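Local coordinates for protein putative exotoxin (superantigen) (Streptococcus pyogenes, PDB 1TY0) that probably acts as a secreted superantigen toxin that engages T-cell receptors, can dimerise and binds zinc, at residues 138-141 against 142-145; 13-16 against 17-21; 108-112 against 113-117; 127-131 against 132-136. One frame throughout, in Å; residues are numbered along the deposited sequence.

Contact 1 of 4, residues 138-141 against 142-145; sequences IRQY and LMQT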
loop_
_atom_site.group_PDB
_atom_site.type_symbol
_atom_site.label_atom_id
_atom_site.label_comp_id
_atom_site.label_asym_id
_atom_site.label_seq_id
_atom_site.Cartn_x
_atom_site.Cartn_y
_atom_site.Cartn_z
ATOM N N ILE A 138 -13.174 7.038 -2.908
ATOM C CA ILE A 138 -14.537 6.588 -3.157
ATOM C C ILE A 138 -14.564 5.104 -3.519
ATOM O O ILE A 138 -15.453 4.376 -3.083
ATOM C CB ILE A 138 -15.219 7.410 -4.273
ATOM C CG1 ILE A 138 -16.675 6.960 -4.431
ATOM C CG2 ILE A 138 -14.471 7.247 -5.576
ATOM C CD1 ILE A 138 -17.494 7.870 -5.317
ATOM N N ARG A 139 -13.598 4.636 -4.302
ATOM C CA ARG A 139 -13.590 3.210 -4.638
ATOM C C ARG A 139 -13.388 2.386 -3.375
ATOM O O ARG A 139 -14.046 1.363 -3.177
ATOM C CB ARG A 139 -12.493 2.880 -5.655
ATOM C CG ARG A 139 -12.787 3.427 -7.037
ATOM C CD ARG A 139 -11.859 2.851 -8.091
ATOM N NE ARG A 139 -11.862 3.692 -9.282
ATOM C CZ ARG A 139 -11.779 3.242 -10.529
ATOM N NH1 ARG A 139 -11.695 1.940 -10.775
ATOM N NH2 ARG A 139 -11.761 4.107 -11.531
ATOM N N GLN A 140 -12.481 2.828 -2.509
ATOM C CA GLN A 140 -12.250 2.108 -1.265
ATOM C C GLN A 140 -13.533 2.072 -0.433
ATOM O O GLN A 140 -13.873 1.042 0.151
ATOM C CB GLN A 140 -11.122 2.760 -0.469
ATOM C CG GLN A 140 -9.760 2.114 -0.695
ATOM C CD GLN A 140 -9.718 0.668 -0.229
ATOM O OE1 GLN A 140 -10.310 0.317 0.790
ATOM N NE2 GLN A 140 -9.004 -0.178 -0.969
ATOM N N TYR A 141 -14.244 3.194 -0.379
ATOM C CA TYR A 141 -15.490 3.250 0.377
ATOM C C TYR A 141 -16.473 2.245 -0.211
ATOM O O TYR A 141 -17.105 1.474 0.515
ATOM C CB TYR A 141 -16.101 4.651 0.316
ATOM C CG TYR A 141 -17.472 4.732 0.954
ATOM C CD1 TYR A 141 -17.622 4.685 2.341
ATOM C CD2 TYR A 141 -18.619 4.815 0.170
ATOM C CE1 TYR A 141 -18.884 4.714 2.932
ATOM C CE2 TYR A 141 -19.889 4.843 0.751
ATOM C CZ TYR A 141 -20.011 4.792 2.130
ATOM O OH TYR A 141 -21.264 4.807 2.710
ATOM N N LEU A 142 -16.596 2.261 -1.534
ATOM C CA LEU A 142 -17.496 1.348 -2.230
ATOM C C LEU A 142 -17.064 -0.108 -2.069
ATOM O O LEU A 142 -17.904 -1.003 -1.962
ATOM C CB LEU A 142 -17.569 1.718 -3.714
ATOM C CG LEU A 142 -18.245 3.062 -4.011
ATOM C CD1 LEU A 142 -18.107 3.405 -5.475
ATOM C CD2 LEU A 142 -19.714 2.994 -3.610
ATOM N N MET A 143 -15.761 -0.349 -2.044
ATOM C CA MET A 143 -15.254 -1.709 -1.887
ATOM C C MET A 143 -15.602 -2.248 -0.509
ATOM O O MET A 143 -16.100 -3.365 -0.367
ATOM C CB MET A 143 -13.736 -1.731 -2.086
ATOM C CG MET A 143 -13.313 -1.558 -3.528
ATOM S SD MET A 143 -11.588 -1.089 -3.720
ATOM C CE MET A 143 -10.763 -2.572 -3.240
ATOM N N GLN A 144 -15.336 -1.432 0.503
ATOM C CA GLN A 144 -15.594 -1.785 1.893
ATOM C C GLN A 144 -17.075 -1.887 2.237
ATOM O O GLN A 144 -17.488 -2.764 2.998
ATOM C CB GLN A 144 -14.976 -0.726 2.806
ATOM C CG GLN A 144 -13.462 -0.643 2.766
ATOM C CD GLN A 144 -12.950 0.697 3.265
ATOM O OE1 GLN A 144 -13.653 1.424 3.971
ATOM N NE2 GLN A 144 -11.716 1.028 2.904
ATOM N N THR A 145 -17.867 -0.988 1.668
ATOM C CA THR A 145 -19.291 -0.908 1.969
ATOM C C THR A 145 -20.252 -1.672 1.067
ATOM O O THR A 145 -21.189 -2.308 1.549
ATOM C CB THR A 145 -19.727 0.570 2.004
ATOM O OG1 THR A 145 -18.813 1.309 2.823
ATOM C CG2 THR A 145 -21.129 0.705 2.586
#
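Gln140 and Gln144, one helical turn apart, are joined through their side-chain amides. Gln140 CB lies 3.8 Å from Gln144 NE2; beyond it the chain bends at chi2, turning the amide along the helix toward Gln144. At the tip OE1 accepts from Gln144 NE2 at 2.6 Å, a short bond in the plane of the Gln140 carbonyl but bent to 142° at the hydrogen, the two amide planes standing 49° apart. The other half of the tip, Gln140 NE2, has Met143 CE 3.7 Å away and donates to Tyr18 O and Glu19 OE2. Glutamine suits this place because one amide can accept along its own helix while donating to the chain at Tyr18 and Glu19.

The turn belongs to helix 131-146, the long helix that packs on the mixed sheet of the beta-grasp domain. Its inner side is apolar: Ile138 CG1 runs alongside Leu142 CD1 at 4.0 Å, and both residues touch Ile206 of strand 201-209. On another side Tyr141 O takes two bonds, from Thr145 N at 2.8 Å and from Thr145 OG1 at 2.9 Å, one on each side of the carbonyl plane. With chi1 at -49°, the threonine hydroxyl turns back to that carbonyl, and Thr145 OG1 also sits 3.4 Å from Tyr141 CE1, over one face of the ring near its rim. Thr145 OG1 is hydrogen-bonded as well to Arg81 of the second subunit.

Contact 2 of 4, residues 13-16 against 17-21; sequences QLNY and AYEII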
loop_
_atom_site.group_PDB
_atom_site.type_symbol
_atom_site.label_atom_id
_atom_site.label_comp_id
_atom_site.label_asym_id
_atom_site.label_seq_id
_atom_site.Cartn_x
_atom_site.Cartn_y
_atom_site.Cartn_z
ATOM N N GLN A 13 -9.070 -8.108 -10.617
ATOM C CA GLN A 13 -7.913 -7.262 -10.902
ATOM C C GLN A 13 -8.071 -5.884 -10.253
ATOM O O GLN A 13 -7.102 -5.299 -9.775
ATOM C CB GLN A 13 -7.725 -7.082 -12.413
ATOM C CG GLN A 13 -7.244 -8.328 -13.137
ATOM C CD GLN A 13 -5.938 -8.855 -12.579
ATOM O OE1 GLN A 13 -4.886 -8.235 -12.725
ATOM N NE2 GLN A 13 -6.003 -10.006 -11.927
ATOM N N LEU A 14 -9.296 -5.369 -10.243
ATOM C CA LEU A 14 -9.560 -4.062 -9.658
ATOM C C LEU A 14 -9.477 -4.094 -8.141
ATOM O O LEU A 14 -8.946 -3.168 -7.520
ATOM C CB LEU A 14 -10.933 -3.559 -10.098
ATOM C CG LEU A 14 -10.974 -3.117 -11.561
ATOM C CD1 LEU A 14 -12.409 -2.992 -12.053
ATOM C CD2 LEU A 14 -10.231 -1.796 -11.684
ATOM N N ASN A 15 -9.995 -5.163 -7.543
ATOM C CA ASN A 15 -9.972 -5.284 -6.096
ATOM C C ASN A 15 -8.527 -5.302 -5.624
ATOM O O ASN A 15 -8.172 -4.631 -4.654
ATOM C CB ASN A 15 -10.702 -6.553 -5.652
ATOM C CG ASN A 15 -11.041 -6.532 -4.179
ATOM O OD1 ASN A 15 -10.263 -6.991 -3.344
ATOM N ND2 ASN A 15 -12.196 -5.967 -3.849
ATOM N N TYR A 16 -7.686 -6.053 -6.325
ATOM C CA TYR A 16 -6.279 -6.114 -5.964
ATOM C C TYR A 16 -5.575 -4.776 -6.175
ATOM O O TYR A 16 -4.836 -4.315 -5.309
ATOM C CB TYR A 16 -5.543 -7.169 -6.787
ATOM C CG TYR A 16 -4.054 -6.910 -6.833
ATOM C CD1 TYR A 16 -3.286 -6.936 -5.668
ATOM C CD2 TYR A 16 -3.420 -6.585 -8.032
ATOM C CE1 TYR A 16 -1.924 -6.641 -5.697
ATOM C CE2 TYR A 16 -2.061 -6.287 -8.070
ATOM C CZ TYR A 16 -1.320 -6.318 -6.901
ATOM O OH TYR A 16 0.023 -6.022 -6.934
ATOM N N ALA A 17 -5.795 -4.169 -7.336
ATOM C CA ALA A 17 -5.152 -2.901 -7.664
ATOM C C ALA A 17 -5.420 -1.801 -6.645
ATOM O O ALA A 17 -4.498 -1.099 -6.232
ATOM C CB ALA A 17 -5.589 -2.436 -9.056
ATOM N N TYR A 18 -6.675 -1.660 -6.226
ATOM C CA TYR A 18 -7.035 -0.610 -5.282
ATOM C C TYR A 18 -6.914 -0.929 -3.786
ATOM O O TYR A 18 -7.152 -0.063 -2.951
ATOM C CB TYR A 18 -8.436 -0.087 -5.628
ATOM C CG TYR A 18 -8.430 0.823 -6.845
ATOM C CD1 TYR A 18 -8.088 2.168 -6.729
ATOM C CD2 TYR A 18 -8.730 0.329 -8.118
ATOM C CE1 TYR A 18 -8.042 3.009 -7.847
ATOM C CE2 TYR A 18 -8.685 1.162 -9.248
ATOM C CZ TYR A 18 -8.340 2.500 -9.101
ATOM O OH TYR A 18 -8.298 3.330 -10.202
ATOM N N GLU A 19 -6.561 -2.166 -3.445
ATOM C CA GLU A 19 -6.355 -2.534 -2.038
ATOM C C GLU A 19 -4.892 -2.179 -1.816
ATOM O O GLU A 19 -4.025 -3.045 -1.795
ATOM C CB GLU A 19 -6.572 -4.035 -1.831
ATOM C CG GLU A 19 -8.026 -4.426 -1.611
ATOM C CD GLU A 19 -8.520 -4.046 -0.230
ATOM O OE1 GLU A 19 -7.986 -4.590 0.765
ATOM O OE2 GLU A 19 -9.437 -3.205 -0.133
ATOM N N ILE A 20 -4.633 -0.889 -1.649
ATOM C CA ILE A 20 -3.273 -0.397 -1.516
ATOM C C ILE A 20 -3.179 0.846 -0.633
ATOM O O ILE A 20 -4.174 1.524 -0.385
ATOM C CB ILE A 20 -2.738 -0.061 -2.924
ATOM C CG1 ILE A 20 -1.304 0.457 -2.868
ATOM C CG2 ILE A 20 -3.644 0.971 -3.570
ATOM C CD1 ILE A 20 -0.728 0.714 -4.244
ATOM N N ILE A 21 -1.973 1.128 -0.154
ATOM C CA ILE A 21 -1.711 2.296 0.681
ATOM C C ILE A 21 -1.153 3.368 -0.251
ATOM O O ILE A 21 -0.165 3.137 -0.942
ATOM C CB ILE A 21 -0.659 1.979 1.767
ATOM C CG1 ILE A 21 -1.278 1.064 2.829
ATOM C CG2 ILE A 21 -0.142 3.271 2.401
ATOM C CD1 ILE A 21 -2.353 1.729 3.643
#
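The last turn of helix 5-18, where the chain leaves the helix and straightens, brings Leu14 against Tyr18 and Asn15 against Glu19. Two backbone bonds keep the helical pattern: Ala17 N donates to Gln13 O and Tyr18 N to Leu14 O, each at 3.0 Å. At Glu19 the pattern frays, since Glu19 N is shared between Asn15 O at 3.2 Å and Tyr16 O at 3.3 Å, both weak. Glu19 is itself the centre of an inverse gamma turn, closed by a weak bond from Ile20 N to Tyr18 O.

Leu14 and Tyr18 run alongside each other, Leu14 CD2 being 4.1 Å from Tyr18 CE2. The first torsion of Tyr18, -76°, sets its ring beside its own backbone N, and Leu14 O lies at the ring edge, in plane. Glu19 CG comes within 3.1 Å of Asn15 O and 3.8 Å of Asn15 OD1, so the aliphatic part of the glutamate meets both carbonyl oxygens.

Tyr16 makes a cation-pi contact with Arg183 and meets Tyr16 of the second subunit. Ala17, with only a methyl group, suits the close approach of helix 183-187, where Ile186 touches it. Tyr18, its hydroxyl bonded to Tyr190, packs between two helices: its ring meets Phe187 of helix 183-187 edge-to-face and touches Arg139 and Met143 of helix 131-146.

Contact 3 of 4, residues 108-112 against 113-117; sequences LLIDG and VQQKT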
loop_
_atom_site.group_PDB
_atom_site.type_symbol
_atom_site.label_atom_id
_atom_site.label_comp_id
_atom_site.label_asym_id
_atom_site.label_seq_id
_atom_site.Cartn_x
_atom_site.Cartn_y
_atom_site.Cartn_z
ATOM N N LEU A 108 -25.953 7.825 -4.296
ATOM C CA LEU A 108 -25.642 6.464 -4.695
ATOM C C LEU A 108 -26.864 5.885 -5.394
ATOM O O LEU A 108 -27.882 5.628 -4.752
ATOM C CB LEU A 108 -25.307 5.609 -3.475
ATOM C CG LEU A 108 -25.222 4.099 -3.727
ATOM C CD1 LEU A 108 -24.052 3.764 -4.649
ATOM C CD2 LEU A 108 -25.074 3.392 -2.400
ATOM N N LEU A 109 -26.760 5.696 -6.705
ATOM C CA LEU A 109 -27.853 5.136 -7.486
ATOM C C LEU A 109 -27.505 3.742 -7.986
ATOM O O LEU A 109 -26.387 3.494 -8.450
ATOM C CB LEU A 109 -28.181 6.031 -8.682
ATOM C CG LEU A 109 -28.755 7.412 -8.350
ATOM C CD1 LEU A 109 -27.638 8.341 -7.916
ATOM C CD2 LEU A 109 -29.461 7.977 -9.566
ATOM N N ILE A 110 -28.468 2.836 -7.877
ATOM C CA ILE A 110 -28.292 1.465 -8.333
ATOM C C ILE A 110 -29.439 1.147 -9.277
ATOM O O ILE A 110 -30.610 1.220 -8.898
ATOM C CB ILE A 110 -28.294 0.482 -7.157
ATOM C CG1 ILE A 110 -27.199 0.881 -6.163
ATOM C CG2 ILE A 110 -28.069 -0.934 -7.667
ATOM C CD1 ILE A 110 -27.120 0.010 -4.936
ATOM N N ASP A 111 -29.086 0.799 -10.508
ATOM C CA ASP A 111 -30.061 0.502 -11.543
ATOM C C ASP A 111 -31.004 1.684 -11.754
ATOM O O ASP A 111 -32.222 1.525 -11.861
ATOM C CB ASP A 111 -30.834 -0.777 -11.209
ATOM C CG ASP A 111 -29.970 -2.020 -11.347
ATOM O OD1 ASP A 111 -29.095 -2.025 -12.237
ATOM O OD2 ASP A 111 -30.164 -2.989 -10.580
ATOM N N GLY A 112 -30.413 2.875 -11.804
ATOM C CA GLY A 112 -31.172 4.094 -12.032
ATOM C C GLY A 112 -32.009 4.641 -10.890
ATOM O O GLY A 112 -32.704 5.641 -11.067
ATOM N N VAL A 113 -31.950 4.010 -9.724
ATOM C CA VAL A 113 -32.741 4.475 -8.593
ATOM C C VAL A 113 -31.897 4.883 -7.394
ATOM O O VAL A 113 -31.033 4.133 -6.943
ATOM C CB VAL A 113 -33.752 3.400 -8.142
ATOM C CG1 VAL A 113 -34.564 3.908 -6.963
ATOM C CG2 VAL A 113 -34.667 3.033 -9.300
ATOM N N GLN A 114 -32.163 6.082 -6.886
ATOM C CA GLN A 114 -31.460 6.620 -5.727
ATOM C C GLN A 114 -31.621 5.690 -4.531
ATOM O O GLN A 114 -32.738 5.347 -4.149
ATOM C CB GLN A 114 -32.023 7.999 -5.371
ATOM C CG GLN A 114 -31.634 8.497 -3.982
ATOM C CD GLN A 114 -30.170 8.865 -3.883
ATOM O OE1 GLN A 114 -29.293 8.068 -4.216
ATOM N NE2 GLN A 114 -29.897 10.076 -3.411
ATOM N N GLN A 115 -30.501 5.292 -3.938
ATOM C CA GLN A 115 -30.524 4.402 -2.788
ATOM C C GLN A 115 -30.244 5.153 -1.495
ATOM O O GLN A 115 -30.837 4.865 -0.457
ATOM C CB GLN A 115 -29.487 3.291 -2.963
ATOM C CG GLN A 115 -29.710 2.437 -4.194
ATOM C CD GLN A 115 -31.079 1.805 -4.203
ATOM O OE1 GLN A 115 -31.448 1.095 -3.272
ATOM N NE2 GLN A 115 -31.845 2.063 -5.258
ATOM N N LYS A 116 -29.336 6.120 -1.559
ATOM C CA LYS A 116 -28.989 6.890 -0.374
ATOM C C LYS A 116 -28.133 8.098 -0.705
ATOM O O LYS A 116 -27.460 8.137 -1.733
ATOM C CB LYS A 116 -28.239 6.001 0.627
ATOM C CG LYS A 116 -27.784 6.725 1.887
ATOM C CD LYS A 116 -27.136 5.772 2.879
ATOM C CE LYS A 116 -26.792 6.483 4.180
ATOM N NZ LYS A 116 -26.225 5.547 5.189
ATOM N N THR A 117 -28.187 9.095 0.170
ATOM C CA THR A 117 -27.380 10.291 0.015
ATOM C C THR A 117 -26.206 10.057 0.958
ATOM O O THR A 117 -26.386 9.939 2.169
ATOM C CB THR A 117 -28.142 11.567 0.446
ATOM O OG1 THR A 117 -29.239 11.799 -0.450
ATOM C CG2 THR A 117 -27.217 12.773 0.420
#
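Leu108 and Lys116 pair across two antiparallel strands joined by a type I' turn from Ile110 to Val113, and a classic beta bulge sets Gln115 and Lys116 together opposite Leu108. Leu108 N donates to Lys116 O at 3.0 Å and Leu108 O accepts from Gln115 N at 2.8 Å, both nearly straight along the carbonyl. Nearer the turn Ile110 and Val113 exchange a pair of bonds. Gly112, with phi 75°, fits a turn position where positive phi favours glycine.

The bulge turns Gln115 toward Ile110, and its side chain lies across that of the isoleucine, nearly perpendicular: Gln115 CG is 3.6 Å from both CG1 and CD1 of Ile110. The glutamine chain then bends at chi2 (-57°), bringing Gln115 NE2 back to Val113 O at 2.8 Å. That oxygen is held twice, by Ile110 N from one side of the carbonyl plane and by Gln115 NE2 from the other. Glutamine thus serves in both ways here, its methylenes packing on isoleucine and its amide tying up a strand carbonyl. On the other face Leu109 CG rests 3.9 Å from Gln114 CA.

Leu108, the buried member, faces Ile206 and Leu208, whereas the turn is exposed and its Asp111 bonds to Thr210. This is a bulged, tight-turned hairpin at an edge of the beta-grasp sheet, with Leu109 beside Asp205, one of the residues that bind zinc in this protein.

Contact 4 of 4, residues 127-131 against 132-136; sequences PIFTI and QEFDF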
loop_
_atom_site.group_PDB
_atom_site.type_symbol
_atom_site.label_atom_id
_atom_site.label_comp_id
_atom_site.label_asym_id
_atom_site.label_seq_id
_atom_site.Cartn_x
_atom_site.Cartn_y
_atom_site.Cartn_z
ATOM N N PRO A 127 -7.524 22.016 -0.279
ATOM C CA PRO A 127 -8.429 22.894 -1.032
ATOM C C PRO A 127 -8.428 22.636 -2.537
ATOM O O PRO A 127 -9.377 22.989 -3.239
ATOM C CB PRO A 127 -7.925 24.290 -0.671
ATOM C CG PRO A 127 -6.453 24.072 -0.509
ATOM C CD PRO A 127 -6.411 22.793 0.300
ATOM N N ILE A 128 -7.352 22.022 -3.018
ATOM C CA ILE A 128 -7.197 21.679 -4.427
ATOM C C ILE A 128 -6.779 20.214 -4.397
ATOM O O ILE A 128 -5.792 19.870 -3.751
ATOM C CB ILE A 128 -6.078 22.514 -5.080
ATOM C CG1 ILE A 128 -6.408 24.002 -4.963
ATOM C CG2 ILE A 128 -5.924 22.140 -6.540
ATOM C CD1 ILE A 128 -5.288 24.903 -5.423
ATOM N N PHE A 129 -7.527 19.352 -5.074
ATOM C CA PHE A 129 -7.209 17.925 -5.055
ATOM C C PHE A 129 -7.328 17.253 -6.415
ATOM O O PHE A 129 -8.002 17.756 -7.321
ATOM C CB PHE A 129 -8.118 17.214 -4.040
ATOM C CG PHE A 129 -9.585 17.289 -4.373
ATOM C CD1 PHE A 129 -10.163 16.362 -5.227
ATOM C CD2 PHE A 129 -10.381 18.309 -3.850
ATOM C CE1 PHE A 129 -11.521 16.439 -5.565
ATOM C CE2 PHE A 129 -11.733 18.398 -4.181
ATOM C CZ PHE A 129 -12.305 17.461 -5.041
ATOM N N THR A 130 -6.668 16.110 -6.562
ATOM C CA THR A 130 -6.723 15.381 -7.825
ATOM C C THR A 130 -7.912 14.432 -7.835
ATOM O O THR A 130 -8.375 13.976 -6.786
ATOM C CB THR A 130 -5.449 14.534 -8.061
ATOM O OG1 THR A 130 -5.334 13.537 -7.034
ATOM C CG2 THR A 130 -4.212 15.420 -8.053
ATOM N N ILE A 131 -8.414 14.142 -9.027
ATOM C CA ILE A 131 -9.510 13.207 -9.157
ATOM C C ILE A 131 -8.968 11.856 -8.699
ATOM O O ILE A 131 -9.712 11.025 -8.199
ATOM C CB ILE A 131 -10.011 13.137 -10.617
ATOM C CG1 ILE A 131 -10.646 14.485 -10.981
ATOM C CG2 ILE A 131 -11.021 11.994 -10.784
ATOM C CD1 ILE A 131 -11.159 14.582 -12.401
ATOM N N GLN A 132 -7.662 11.648 -8.853
ATOM C CA GLN A 132 -7.055 10.397 -8.414
ATOM C C GLN A 132 -7.325 10.175 -6.926
ATOM O O GLN A 132 -7.682 9.077 -6.514
ATOM C CB GLN A 132 -5.537 10.404 -8.665
ATOM C CG GLN A 132 -4.833 9.150 -8.132
ATOM C CD GLN A 132 -3.353 9.038 -8.535
ATOM O OE1 GLN A 132 -2.709 8.019 -8.272
ATOM N NE2 GLN A 132 -2.817 10.076 -9.177
ATOM N N GLU A 133 -7.161 11.218 -6.120
ATOM C CA GLU A 133 -7.396 11.077 -4.684
ATOM C C GLU A 133 -8.867 10.788 -4.408
ATOM O O GLU A 133 -9.205 9.911 -3.609
ATOM C CB GLU A 133 -6.983 12.345 -3.934
ATOM C CG GLU A 133 -7.212 12.234 -2.431
ATOM C CD GLU A 133 -6.700 13.428 -1.650
ATOM O OE1 GLU A 133 -5.870 14.199 -2.186
ATOM O OE2 GLU A 133 -7.122 13.587 -0.485
ATOM N N PHE A 134 -9.743 11.532 -5.069
ATOM C CA PHE A 134 -11.176 11.335 -4.876
ATOM C C PHE A 134 -11.584 9.932 -5.332
ATOM O O PHE A 134 -12.317 9.230 -4.634
ATOM C CB PHE A 134 -11.954 12.387 -5.667
ATOM C CG PHE A 134 -13.389 12.516 -5.248
ATOM C CD1 PHE A 134 -14.327 11.568 -5.639
ATOM C CD2 PHE A 134 -13.798 13.575 -4.445
ATOM C CE1 PHE A 134 -15.655 11.671 -5.236
ATOM C CE2 PHE A 134 -15.124 13.686 -4.038
ATOM C CZ PHE A 134 -16.053 12.730 -4.435
ATOM N N ASP A 135 -11.090 9.526 -6.500
ATOM C CA ASP A 135 -11.407 8.221 -7.069
ATOM C C ASP A 135 -10.951 7.088 -6.152
ATOM O O ASP A 135 -11.712 6.168 -5.853
ATOM C CB ASP A 135 -10.754 8.105 -8.456
ATOM C CG ASP A 135 -11.209 6.877 -9.227
ATOM O OD1 ASP A 135 -12.321 6.376 -8.965
ATOM O OD2 ASP A 135 -10.457 6.427 -10.120
ATOM N N PHE A 136 -9.707 7.157 -5.696
ATOM C CA PHE A 136 -9.185 6.131 -4.801
ATOM C C PHE A 136 -10.033 5.999 -3.538
ATOM O O PHE A 136 -10.426 4.897 -3.156
ATOM C CB PHE A 136 -7.748 6.456 -4.395
ATOM C CG PHE A 136 -7.249 5.633 -3.244
ATOM C CD1 PHE A 136 -6.913 4.293 -3.420
ATOM C CD2 PHE A 136 -7.156 6.191 -1.971
ATOM C CE1 PHE A 136 -6.490 3.515 -2.334
ATOM C CE2 PHE A 136 -6.738 5.425 -0.887
ATOM C CZ PHE A 136 -6.406 4.085 -1.068
HETATM O O HOH W 1 -4.849 14.949 -4.634
#
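Thr130 O accepts from two successive amides of the first helical turn, Phe134 N at 3.3 Å and, weakly, Glu133 N. Glu133 N is gripped more directly by Thr130 OG1 at 3.1 Å, with an angle of 151° at the hydrogen. A first torsion of 63° swings the hydroxyl to the side facing that amide. Threonine suits the place, for its branched side chain belongs comfortably in strand 128-130 while its hydroxyl reaches the helix.

Thr130 is therefore the N-cap of helix 131-146, and the capping bond marks the passage from strand to helix in the beta-grasp domain. A water bridges the corner: it accepts from Thr130 N at 2.9 Å and donates to Glu133 OE1 at 2.8 Å. The carboxylate, on an extended chain, also forms salt bridges to Lys126 and Lys137. A negative group near the helix's first turn would probably be favoured by the helix dipole.

In the apolar part of the contact the side chains of Phe129 and Phe134 run alongside each other, Phe129 CE1 3.8 Å from Phe134 CD2. Phe129 also touches Ile196 and Phe134 touches Ile162, so the pair lies between strands 195-197 and 157-164, which belong to different sheets. Asp135 N donates to Ile131 O at 2.7 Å.

In the fold
Contacts 4 and 1 follow each other along helix 131-146: the first starts it in fully buried surroundings by capping and aromatic packing, the second continues it with an apolar side on the sheet and a polar side facing other elements. Contact 2, partly buried, closes helix 5-18 in the OB-fold part of the chain and touches contact 1 through Gln140; both also meet the second subunit. The backbone oxygens of Tyr18 and Ile20 in contact 2 pack against the Phe136 ring of contact 4. Contact 3 is the surface member, a strand hairpin about 15 Å between centres from contact 1, relying on backbone pairing and glutamine methylenes and touching none of the others.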